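Local coordinates for Lmo0488 protein (Listeria monocytogenes serovar 1/2a, PDB 5TED) that binds shikimate through its effector-binding domain, the part described here, and probably acts as a LysR-type, DNA-binding activator of protocatechuate biosynthesis genes, at residues A[67-77]-A[177-185]; A[4-13]-A[54-62]. All blocks are in the same frame, centred on the assembly; numbering follows the deposited sequence.

Interaction 1: residues A[67-77]-A[177-185]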
loop_
_atom_site.group_PDB
_atom_site.type_symbol
_atom_site.label_atom_id
_atom_site.label_comp_id
_atom_site.label_asym_id
_atom_site.label_seq_id
_atom_site.Cartn_x
_atom_site.Cartn_y
_atom_site.Cartn_z
ATOM N N PRO A 67 17.934 -21.280 2.965
ATOM C CA PRO A 67 19.226 -21.514 2.303
ATOM C C PRO A 67 19.164 -21.429 0.784
ATOM O O PRO A 67 20.211 -21.275 0.144
ATOM C CB PRO A 67 19.598 -22.925 2.769
ATOM C CG PRO A 67 18.277 -23.581 3.025
ATOM C CD PRO A 67 17.398 -22.501 3.591
ATOM N N ASP A 68 17.976 -21.545 0.188
ATOM C CA ASP A 68 17.833 -21.430 -1.257
ATOM C C ASP A 68 17.840 -19.991 -1.746
ATOM O O ASP A 68 17.923 -19.766 -2.961
ATOM C CB ASP A 68 16.544 -22.119 -1.703
ATOM C CG ASP A 68 16.544 -23.611 -1.393
ATOM O OD1 ASP A 68 17.639 -24.220 -1.372
ATOM O OD2 ASP A 68 15.449 -24.164 -1.167
ATOM N N ILE A 69 17.750 -19.015 -0.845
ATOM C CA ILE A 69 17.650 -17.611 -1.225
ATOM C C ILE A 69 18.933 -16.908 -0.822
ATOM O O ILE A 69 19.413 -17.076 0.305
ATOM C CB ILE A 69 16.425 -16.940 -0.588
ATOM C CG1 ILE A 69 15.150 -17.606 -1.111
ATOM C CG2 ILE A 69 16.397 -15.469 -0.937
ATOM C CD1 ILE A 69 13.910 -17.094 -0.501
ATOM N N GLU A 70 19.493 -16.140 -1.746
ATOM C CA GLU A 70 20.645 -15.300 -1.464
ATOM C C GLU A 70 20.159 -13.906 -1.102
ATOM O O GLU A 70 19.456 -13.275 -1.892
ATOM C CB GLU A 70 21.564 -15.234 -2.676
ATOM C CG GLU A 70 22.663 -14.223 -2.523
ATOM C CD GLU A 70 23.383 -13.966 -3.807
ATOM O OE1 GLU A 70 22.825 -13.293 -4.695
ATOM O OE2 GLU A 70 24.516 -14.448 -3.931
ATOM N N PHE A 71 20.539 -13.419 0.077
ATOM C CA PHE A 71 20.209 -12.070 0.521
ATOM C C PHE A 71 21.487 -11.237 0.525
ATOM O O PHE A 71 22.474 -11.634 1.150
ATOM C CB PHE A 71 19.600 -12.078 1.925
ATOM C CG PHE A 71 18.292 -12.827 2.041
ATOM C CD1 PHE A 71 18.281 -14.183 2.356
ATOM C CD2 PHE A 71 17.080 -12.175 1.870
ATOM C CE1 PHE A 71 17.079 -14.887 2.491
ATOM C CE2 PHE A 71 15.865 -12.867 2.013
ATOM C CZ PHE A 71 15.875 -14.230 2.319
ATOM N N LEU A 72 21.489 -10.119 -0.201
ATOM C CA LEU A 72 22.622 -9.198 -0.208
ATOM C C LEU A 72 22.157 -7.810 0.213
ATOM O O LEU A 72 21.127 -7.325 -0.285
ATOM C CB LEU A 72 23.307 -9.130 -1.594
ATOM C CG LEU A 72 23.986 -10.442 -2.028
ATOM C CD1 LEU A 72 24.486 -10.344 -3.428
ATOM C CD2 LEU A 72 25.143 -10.757 -1.113
ATOM N N PRO A 73 22.893 -7.130 1.091
ATOM C CA PRO A 73 22.405 -5.855 1.634
ATOM C C PRO A 73 22.201 -4.830 0.526
ATOM O O PRO A 73 23.033 -4.687 -0.370
ATOM C CB PRO A 73 23.519 -5.439 2.609
ATOM C CG PRO A 73 24.734 -6.167 2.144
ATOM C CD PRO A 73 24.247 -7.464 1.563
ATOM N N LEU A 74 21.061 -4.137 0.567
ATOM C CA LEU A 74 20.737 -3.131 -0.444
ATOM C C LEU A 74 20.528 -1.750 0.152
ATOM O O LEU A 74 21.135 -0.787 -0.326
ATOM C CB LEU A 74 19.489 -3.542 -1.245
ATOM C CG LEU A 74 19.025 -2.511 -2.290
ATOM C CD1 LEU A 74 20.032 -2.351 -3.422
ATOM C CD2 LEU A 74 17.648 -2.909 -2.842
ATOM N N THR A 75 19.712 -1.620 1.197
ATOM C CA THR A 75 19.481 -0.317 1.824
ATOM C C THR A 75 19.128 -0.552 3.292
ATOM O O THR A 75 19.245 -1.667 3.802
ATOM C CB THR A 75 18.403 0.462 1.056
ATOM O OG1 THR A 75 18.265 1.764 1.614
ATOM C CG2 THR A 75 17.041 -0.273 1.085
ATOM N N LYS A 76 18.714 0.508 3.985
ATOM C CA LYS A 76 18.392 0.391 5.404
ATOM C C LYS A 76 17.320 1.406 5.762
ATOM O O LYS A 76 17.055 2.346 5.009
ATOM C CB LYS A 76 19.620 0.610 6.284
ATOM C CG LYS A 76 20.204 2.012 6.190
ATOM C CD LYS A 76 21.592 2.050 6.819
ATOM C CE LYS A 76 22.269 3.384 6.560
ATOM N NZ LYS A 76 21.350 4.507 6.912
ATOM N N GLN A 77 16.701 1.211 6.929
ATOM C CA GLN A 77 15.716 2.163 7.433
ATOM C C GLN A 77 15.950 2.399 8.913
ATOM O O GLN A 77 16.598 1.603 9.597
ATOM C CB GLN A 77 14.280 1.672 7.205
ATOM C CG GLN A 77 13.927 1.551 5.744
ATOM C CD GLN A 77 12.580 0.923 5.522
ATOM O OE1 GLN A 77 12.185 -0.004 6.235
ATOM N NE2 GLN A 77 11.861 1.424 4.525
ATOM N N ARG A 177 17.986 -1.770 10.833
ATOM C CA ARG A 177 16.971 -2.391 9.984
ATOM C C ARG A 177 17.557 -2.391 8.577
ATOM O O ARG A 177 17.623 -1.347 7.935
ATOM C CB ARG A 177 15.651 -1.611 10.038
ATOM C CG ARG A 177 14.437 -2.284 9.370
ATOM C CD ARG A 177 14.610 -2.435 7.837
ATOM N NE ARG A 177 13.331 -2.585 7.135
ATOM C CZ ARG A 177 12.726 -3.746 6.880
ATOM N NH1 ARG A 177 13.282 -4.891 7.261
ATOM N NH2 ARG A 177 11.570 -3.761 6.220
ATOM N N PHE A 178 18.013 -3.548 8.111
ATOM C CA PHE A 178 18.548 -3.676 6.764
ATOM C C PHE A 178 17.495 -4.256 5.829
ATOM O O PHE A 178 16.618 -5.016 6.252
ATOM C CB PHE A 178 19.790 -4.562 6.738
ATOM C CG PHE A 178 20.989 -3.926 7.364
ATOM C CD1 PHE A 178 21.679 -2.916 6.715
ATOM C CD2 PHE A 178 21.423 -4.336 8.613
ATOM C CE1 PHE A 178 22.785 -2.333 7.302
ATOM C CE2 PHE A 178 22.526 -3.758 9.202
ATOM C CZ PHE A 178 23.207 -2.757 8.552
ATOM N N ILE A 179 17.602 -3.882 4.555
ATOM C CA ILE A 179 16.754 -4.392 3.482
ATOM C C ILE A 179 17.659 -4.984 2.408
ATOM O O ILE A 179 18.708 -4.411 2.085
ATOM C CB ILE A 179 15.861 -3.272 2.907
ATOM C CG1 ILE A 179 14.805 -2.861 3.944
ATOM C CG2 ILE A 179 15.221 -3.703 1.572
ATOM C CD1 ILE A 179 14.023 -1.644 3.560
ATOM N N TYR A 180 17.245 -6.117 1.844
ATOM C CA TYR A 180 18.117 -6.946 1.024
ATOM C C TYR A 180 17.554 -7.127 -0.374
ATOM O O TYR A 180 16.341 -7.116 -0.580
ATOM C CB TYR A 180 18.311 -8.327 1.660
ATOM C CG TYR A 180 18.989 -8.238 2.990
ATOM C CD1 TYR A 180 18.270 -7.894 4.135
ATOM C CD2 TYR A 180 20.351 -8.475 3.113
ATOM C CE1 TYR A 180 18.886 -7.794 5.372
ATOM C CE2 TYR A 180 20.982 -8.368 4.353
ATOM C CZ TYR A 180 20.241 -8.031 5.470
ATOM O OH TYR A 180 20.859 -7.938 6.695
ATOM N N LEU A 181 18.460 -7.260 -1.337
ATOM C CA LEU A 181 18.117 -7.734 -2.663
ATOM C C LEU A 181 18.191 -9.255 -2.616
ATOM O O LEU A 181 19.241 -9.821 -2.286
ATOM C CB LEU A 181 19.064 -7.152 -3.721
ATOM C CG LEU A 181 18.710 -7.332 -5.203
ATOM C CD1 LEU A 181 18.604 -8.789 -5.587
ATOM C CD2 LEU A 181 17.426 -6.623 -5.525
ATOM N N ALA A 182 17.068 -9.911 -2.871
ATOM C CA ALA A 182 16.971 -11.357 -2.723
ATOM C C ALA A 182 16.783 -12.011 -4.088
ATOM O O ALA A 182 16.072 -11.478 -4.949
ATOM C CB ALA A 182 15.822 -11.726 -1.773
ATOM N N SER A 183 17.442 -13.161 -4.281
ATOM C CA SER A 183 17.355 -13.932 -5.516
ATOM C C SER A 183 17.568 -15.408 -5.196
ATOM O O SER A 183 18.077 -15.763 -4.127
ATOM C CB SER A 183 18.384 -13.465 -6.549
ATOM O OG SER A 183 19.709 -13.620 -6.064
ATOM N N LEU A 184 17.167 -16.272 -6.136
ATOM C CA LEU A 184 17.362 -17.709 -5.959
ATOM C C LEU A 184 18.829 -18.056 -6.137
ATOM O O LEU A 184 19.432 -17.738 -7.164
ATOM C CB LEU A 184 16.534 -18.510 -6.962
ATOM C CG LEU A 184 15.050 -18.709 -6.712
ATOM C CD1 LEU A 184 14.477 -19.669 -7.783
ATOM C CD2 LEU A 184 14.823 -19.234 -5.292
ATOM N N LYS A 185 19.390 -18.756 -5.157
ATOM C CA LYS A 185 20.799 -19.101 -5.201
ATOM C C LYS A 185 21.090 -20.102 -6.320
ATOM O O LYS A 185 20.309 -21.024 -6.575
ATOM C CB LYS A 185 21.217 -19.677 -3.846
ATOM C CG LYS A 185 22.652 -19.411 -3.454
ATOM C CD LYS A 185 22.902 -19.780 -1.992
ATOM C CE LYS A 185 22.250 -18.762 -1.049
ATOM N NZ LYS A 185 22.741 -18.859 0.359
HETATM O O HOH W 1 20.645 -11.464 -4.191
HETATM O O HOH W 2 21.709 -15.686 -6.519
HETATM O O HOH W 3 10.140 -1.477 5.644
HETATM O O HOH W 4 19.162 0.958 10.519
#
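Strands 69-77 and 177-184 pair antiparallel from I69-L184 to K76-F178, with a classic beta bulge at which L74 N and T75 N both donate to I179 O. Beyond the bulge, R177 and Q77 lie side by side, pointing the same way. R177 NE gives a nearly straight bond (173°) to Q77 OE1 at 3.0 Å, in the guanidinium plane, while the amide is turned 38° from that plane. A water joins Q77 OE1 to R177 NH2, and I179 CD1 packs 3.5 Å from Q77 CD. T75 CG2, set between the backbone N and the carbonyl carbon, runs alongside I179, 3.7 Å from I179 CB. On the F71 and A182 face, I69 CG2 sits above one face of the F71 ring, offset toward its rim, and A182 CB lies 3.9 Å from F71 CD2. At the other end two waters bridge E70 OE1 and S183 OG, one only weakly bound to E70, and both side chains also bind K197 of helix 191-208. Outside the pair, R177 NH1 bonds S61, R177 NH2 bonds shikimate and Q77 NE2 bonds T12. Q77 is thus a second-shell residue that, with S61, helps orient the guanidinium, whose positive charge probably stabilises the ligand carboxylate.

Interaction 2: residues A[4-13]-A[54-62]. With SKM ((3R,4S,5R)-3,4,5-trihydroxycyclohex-1-ene-1-carboxylic acid), chain D.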
loop_
_atom_site.group_PDB
_atom_site.type_symbol
_atom_site.label_atom_id
_atom_site.label_comp_id
_atom_site.label_asym_id
_atom_site.label_seq_id
_atom_site.Cartn_x
_atom_site.Cartn_y
_atom_site.Cartn_z
ATOM N N ASN A 4 12.561 -8.759 -19.948
ATOM C CA ASN A 4 11.733 -8.236 -18.880
ATOM C C ASN A 4 12.297 -8.646 -17.532
ATOM O O ASN A 4 12.936 -9.692 -17.403
ATOM C CB ASN A 4 10.304 -8.756 -18.994
ATOM C CG ASN A 4 9.412 -8.216 -17.899
ATOM O OD1 ASN A 4 9.065 -7.042 -17.901
ATOM N ND2 ASN A 4 9.029 -9.075 -16.956
ATOM N N ILE A 5 12.063 -7.802 -16.531
ATOM C CA ILE A 5 12.438 -8.082 -15.153
ATOM C C ILE A 5 11.181 -7.992 -14.307
ATOM O O ILE A 5 10.518 -6.945 -14.269
ATOM C CB ILE A 5 13.509 -7.119 -14.618
ATOM C CG1 ILE A 5 14.803 -7.273 -15.413
ATOM C CG2 ILE A 5 13.719 -7.366 -13.104
ATOM C CD1 ILE A 5 15.810 -6.183 -15.155
ATOM N N ASP A 6 10.844 -9.084 -13.636
ATOM C CA ASP A 6 9.751 -9.065 -12.674
ATOM C C ASP A 6 10.350 -8.817 -11.301
ATOM O O ASP A 6 11.045 -9.678 -10.751
ATOM C CB ASP A 6 8.961 -10.365 -12.705
ATOM C CG ASP A 6 8.170 -10.520 -13.980
ATOM O OD1 ASP A 6 7.573 -9.516 -14.447
ATOM O OD2 ASP A 6 8.155 -11.637 -14.506
ATOM N N LEU A 7 10.061 -7.649 -10.739
ATOM C CA LEU A 7 10.664 -7.230 -9.482
ATOM C C LEU A 7 9.577 -7.120 -8.422
ATOM O O LEU A 7 8.646 -6.318 -8.564
ATOM C CB LEU A 7 11.377 -5.897 -9.680
ATOM C CG LEU A 7 12.030 -5.317 -8.439
ATOM C CD1 LEU A 7 13.228 -6.217 -8.038
ATOM C CD2 LEU A 7 12.455 -3.901 -8.800
ATOM N N GLY A 8 9.710 -7.891 -7.352
ATOM C CA GLY A 8 8.795 -7.827 -6.215
ATOM C C GLY A 8 9.470 -7.142 -5.041
ATOM O O GLY A 8 10.655 -7.355 -4.801
ATOM N N PHE A 9 8.710 -6.327 -4.309
ATOM C CA PHE A 9 9.328 -5.582 -3.220
ATOM C C PHE A 9 8.335 -5.236 -2.116
ATOM O O PHE A 9 7.117 -5.185 -2.321
ATOM C CB PHE A 9 10.023 -4.320 -3.740
ATOM C CG PHE A 9 9.151 -3.398 -4.558
ATOM C CD1 PHE A 9 8.364 -2.434 -3.938
ATOM C CD2 PHE A 9 9.173 -3.445 -5.953
ATOM C CE1 PHE A 9 7.603 -1.536 -4.687
ATOM C CE2 PHE A 9 8.409 -2.556 -6.711
ATOM C CZ PHE A 9 7.627 -1.604 -6.082
ATOM N N ILE A 10 8.895 -4.998 -0.926
ATOM C CA ILE A 10 8.093 -4.607 0.225
ATOM C C ILE A 10 7.618 -3.173 0.033
ATOM O O ILE A 10 8.298 -2.344 -0.589
ATOM C CB ILE A 10 8.890 -4.766 1.531
ATOM C CG1 ILE A 10 10.181 -3.945 1.469
ATOM C CG2 ILE A 10 9.232 -6.218 1.790
ATOM C CD1 ILE A 10 11.045 -4.051 2.761
ATOM N N TYR A 11 6.432 -2.887 0.580
ATOM C CA TYR A 11 5.687 -1.679 0.246
ATOM C C TYR A 11 6.527 -0.412 0.341
ATOM O O TYR A 11 6.390 0.502 -0.489
ATOM C CB TYR A 11 4.495 -1.556 1.174
ATOM C CG TYR A 11 3.492 -2.666 1.058
ATOM C CD1 TYR A 11 2.640 -2.747 -0.033
ATOM C CD2 TYR A 11 3.381 -3.625 2.060
ATOM C CE1 TYR A 11 1.688 -3.760 -0.129
ATOM C CE2 TYR A 11 2.431 -4.647 1.976
ATOM C CZ TYR A 11 1.593 -4.701 0.873
ATOM O OH TYR A 11 0.638 -5.685 0.771
ATOM N N THR A 12 7.312 -0.269 1.409
ATOM C CA THR A 12 7.934 1.043 1.565
ATOM C C THR A 12 8.918 1.344 0.441
ATOM O O THR A 12 9.339 2.493 0.308
ATOM C CB THR A 12 8.634 1.212 2.922
ATOM O OG1 THR A 12 9.671 0.238 3.073
ATOM C CG2 THR A 12 7.624 1.116 4.089
ATOM N N MET A 13 9.301 0.353 -0.361
ATOM C CA MET A 13 10.259 0.636 -1.423
ATOM C C MET A 13 9.629 1.312 -2.640
ATOM O O MET A 13 10.369 1.787 -3.508
ATOM C CB MET A 13 10.974 -0.645 -1.844
ATOM C CG MET A 13 11.803 -1.299 -0.727
ATOM S SD MET A 13 13.321 -0.414 -0.267
ATOM C CE MET A 13 12.735 0.689 1.014
ATOM N N LYS A 54 7.840 -16.325 -9.915
ATOM C CA LYS A 54 7.004 -15.199 -10.321
ATOM C C LYS A 54 7.816 -13.914 -10.373
ATOM O O LYS A 54 7.586 -13.058 -11.239
ATOM C CB LYS A 54 5.817 -15.042 -9.371
ATOM C CG LYS A 54 4.673 -15.994 -9.658
ATOM C CD LYS A 54 3.394 -15.534 -8.969
ATOM C CE LYS A 54 2.180 -16.325 -9.446
ATOM N NZ LYS A 54 2.363 -17.790 -9.263
ATOM N N PHE A 55 8.758 -13.754 -9.441
ATOM C CA PHE A 55 9.700 -12.644 -9.418
ATOM C C PHE A 55 11.074 -13.145 -9.859
ATOM O O PHE A 55 11.504 -14.235 -9.464
ATOM C CB PHE A 55 9.825 -12.025 -8.000
ATOM C CG PHE A 55 8.511 -11.658 -7.357
ATOM C CD1 PHE A 55 7.399 -11.353 -8.121
ATOM C CD2 PHE A 55 8.393 -11.625 -5.968
ATOM C CE1 PHE A 55 6.181 -11.014 -7.517
ATOM C CE2 PHE A 55 7.192 -11.301 -5.363
ATOM C CZ PHE A 55 6.082 -10.986 -6.134
ATOM N N ASP A 56 11.753 -12.353 -10.695
ATOM C CA ASP A 56 13.165 -12.588 -11.000
ATOM C C ASP A 56 14.057 -12.158 -9.837
ATOM O O ASP A 56 15.091 -12.782 -9.567
ATOM C CB ASP A 56 13.563 -11.834 -12.268
ATOM C CG ASP A 56 12.775 -12.286 -13.480
ATOM O OD1 ASP A 56 12.826 -13.500 -13.784
ATOM O OD2 ASP A 56 12.102 -11.435 -14.115
ATOM N N LEU A 57 13.671 -11.081 -9.160
ATOM C CA LEU A 57 14.429 -10.501 -8.057
ATOM C C LEU A 57 13.438 -9.934 -7.057
ATOM O O LEU A 57 12.330 -9.541 -7.429
ATOM C CB LEU A 57 15.355 -9.364 -8.515
ATOM C CG LEU A 57 16.395 -9.640 -9.608
ATOM C CD1 LEU A 57 17.026 -8.353 -10.128
ATOM C CD2 LEU A 57 17.461 -10.592 -9.089
ATOM N N ALA A 58 13.857 -9.839 -5.796
ATOM C CA ALA A 58 12.999 -9.238 -4.789
ATOM C C ALA A 58 13.819 -8.307 -3.909
ATOM O O ALA A 58 15.035 -8.450 -3.781
ATOM C CB ALA A 58 12.301 -10.294 -3.930
ATOM N N ILE A 59 13.135 -7.330 -3.330
ATOM C CA ILE A 59 13.698 -6.443 -2.327
ATOM C C ILE A 59 12.854 -6.608 -1.070
ATOM O O ILE A 59 11.658 -6.270 -1.077
ATOM C CB ILE A 59 13.696 -4.978 -2.796
ATOM C CG1 ILE A 59 14.524 -4.832 -4.092
ATOM C CG2 ILE A 59 14.205 -4.072 -1.657
ATOM C CD1 ILE A 59 14.452 -3.429 -4.741
ATOM N N CYS A 60 13.460 -7.120 0.002
ATOM C CA CYS A 60 12.655 -7.488 1.167
ATOM C C CYS A 60 13.546 -7.646 2.402
ATOM O O CYS A 60 14.749 -7.358 2.373
ATOM C CB CYS A 60 11.853 -8.768 0.885
ATOM S SG CYS A 60 12.890 -10.223 0.662
ATOM N N SER A 61 12.934 -8.094 3.502
ATOM C CA SER A 61 13.644 -8.349 4.749
ATOM C C SER A 61 14.385 -9.676 4.673
ATOM O O SER A 61 13.992 -10.599 3.950
ATOM C CB SER A 61 12.677 -8.394 5.942
ATOM O OG SER A 61 12.022 -7.141 6.132
ATOM N N TYR A 62 15.466 -9.771 5.436
ATOM C CA TYR A 62 16.142 -11.050 5.603
ATOM C C TYR A 62 15.227 -12.038 6.318
ATOM O O TYR A 62 14.477 -11.668 7.225
ATOM C CB TYR A 62 17.432 -10.852 6.397
ATOM C CG TYR A 62 18.210 -12.128 6.645
ATOM C CD1 TYR A 62 18.937 -12.729 5.624
ATOM C CD2 TYR A 62 18.229 -12.726 7.898
ATOM C CE1 TYR A 62 19.656 -13.896 5.839
ATOM C CE2 TYR A 62 18.955 -13.898 8.124
ATOM C CZ TYR A 62 19.661 -14.472 7.089
ATOM O OH TYR A 62 20.371 -15.629 7.291
HETATM O O12 SKM D . 5.782 -2.464 4.541
HETATM C C8 SKM D . 5.506 -3.072 5.800
HETATM C C6 SKM D . 5.070 -4.365 5.653
HETATM O O7 SKM D . 4.804 -4.972 6.917
HETATM C C5 SKM D . 6.166 -5.352 4.909
HETATM C C4 SKM D . 7.502 -5.278 5.513
HETATM C C1 SKM D . 8.551 -6.377 5.283
HETATM O O2 SKM D . 8.166 -7.516 4.891
HETATM O O3 SKM D . 9.779 -6.143 5.504
HETATM C C10 SKM D . 7.892 -3.985 6.375
HETATM C C9 SKM D . 6.900 -3.024 6.750
HETATM O O11 SKM D . 7.450 -1.771 6.645
HETATM O O HOH W 5 10.572 -11.719 -16.544
#
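The F55 ring lies flat over the backbone of G8, whose CA sits 3.8 Å from the ring centroid and 11° off its normal, a CH-pi contact. G8 has no side chain, and the ring comes down directly on its backbone. Strands 4-10 and 57-60 run parallel here, joined by bonds from G8 N to L57 O, I59 N to G8 O and I10 N to I59 O. At the entry to the pair, D56 reaches back to D6: its OD2 takes D6 N at 2.7 Å on the anti side of the carboxylate, while D56 N bonds D6 O. The D6 and D56 carboxylates lie nearly parallel, in planes offset from each other, with their OD2 atoms 4.0 Å apart, and one water, which also accepts from N4 ND2, bridges them and probably eases their repulsion. On the other face from F55, L7 CD1 meets L57 CB, and M13 crosses I59 at about a right angle, with M13 CG 3.8 Å from I59 CG2. I10 CG2, anti to the carbonyl carbon, lies 3.5 Å from SKM O2 and also touches C60 CB. S61 OG donates a short 2.5 Å bond to shikimate O3, and the edge of the Y11 ring faces O12. Neighbouring parallel strands whose C-terminal ends hand residues to a ligand are typical of the periplasmic-binding-protein fold of LysR effector domains.

How the interactions relate
Interactions 1 and 2 belong to one mixed sheet, in which strand 57-60 lies between strands 4-10 and 177-184; A182 N to A58 O, 2.7 Å, is a probable hydrogen bond across that seam. Interaction 2 is the more buried, a parallel pair with mostly apolar side chains and an acidic, hydrated end. Interaction 1 is antiparallel, bulged and only partly buried, with polar and charged groups near both ends. I179 CG2 and I59 CG2 pack 3.4 Å apart, continuing the apolar layer from one contact to the other. Both contacts converge on the carboxylate of shikimate, interaction 1 bringing a cationic side chain and interaction 2 a hydroxyl.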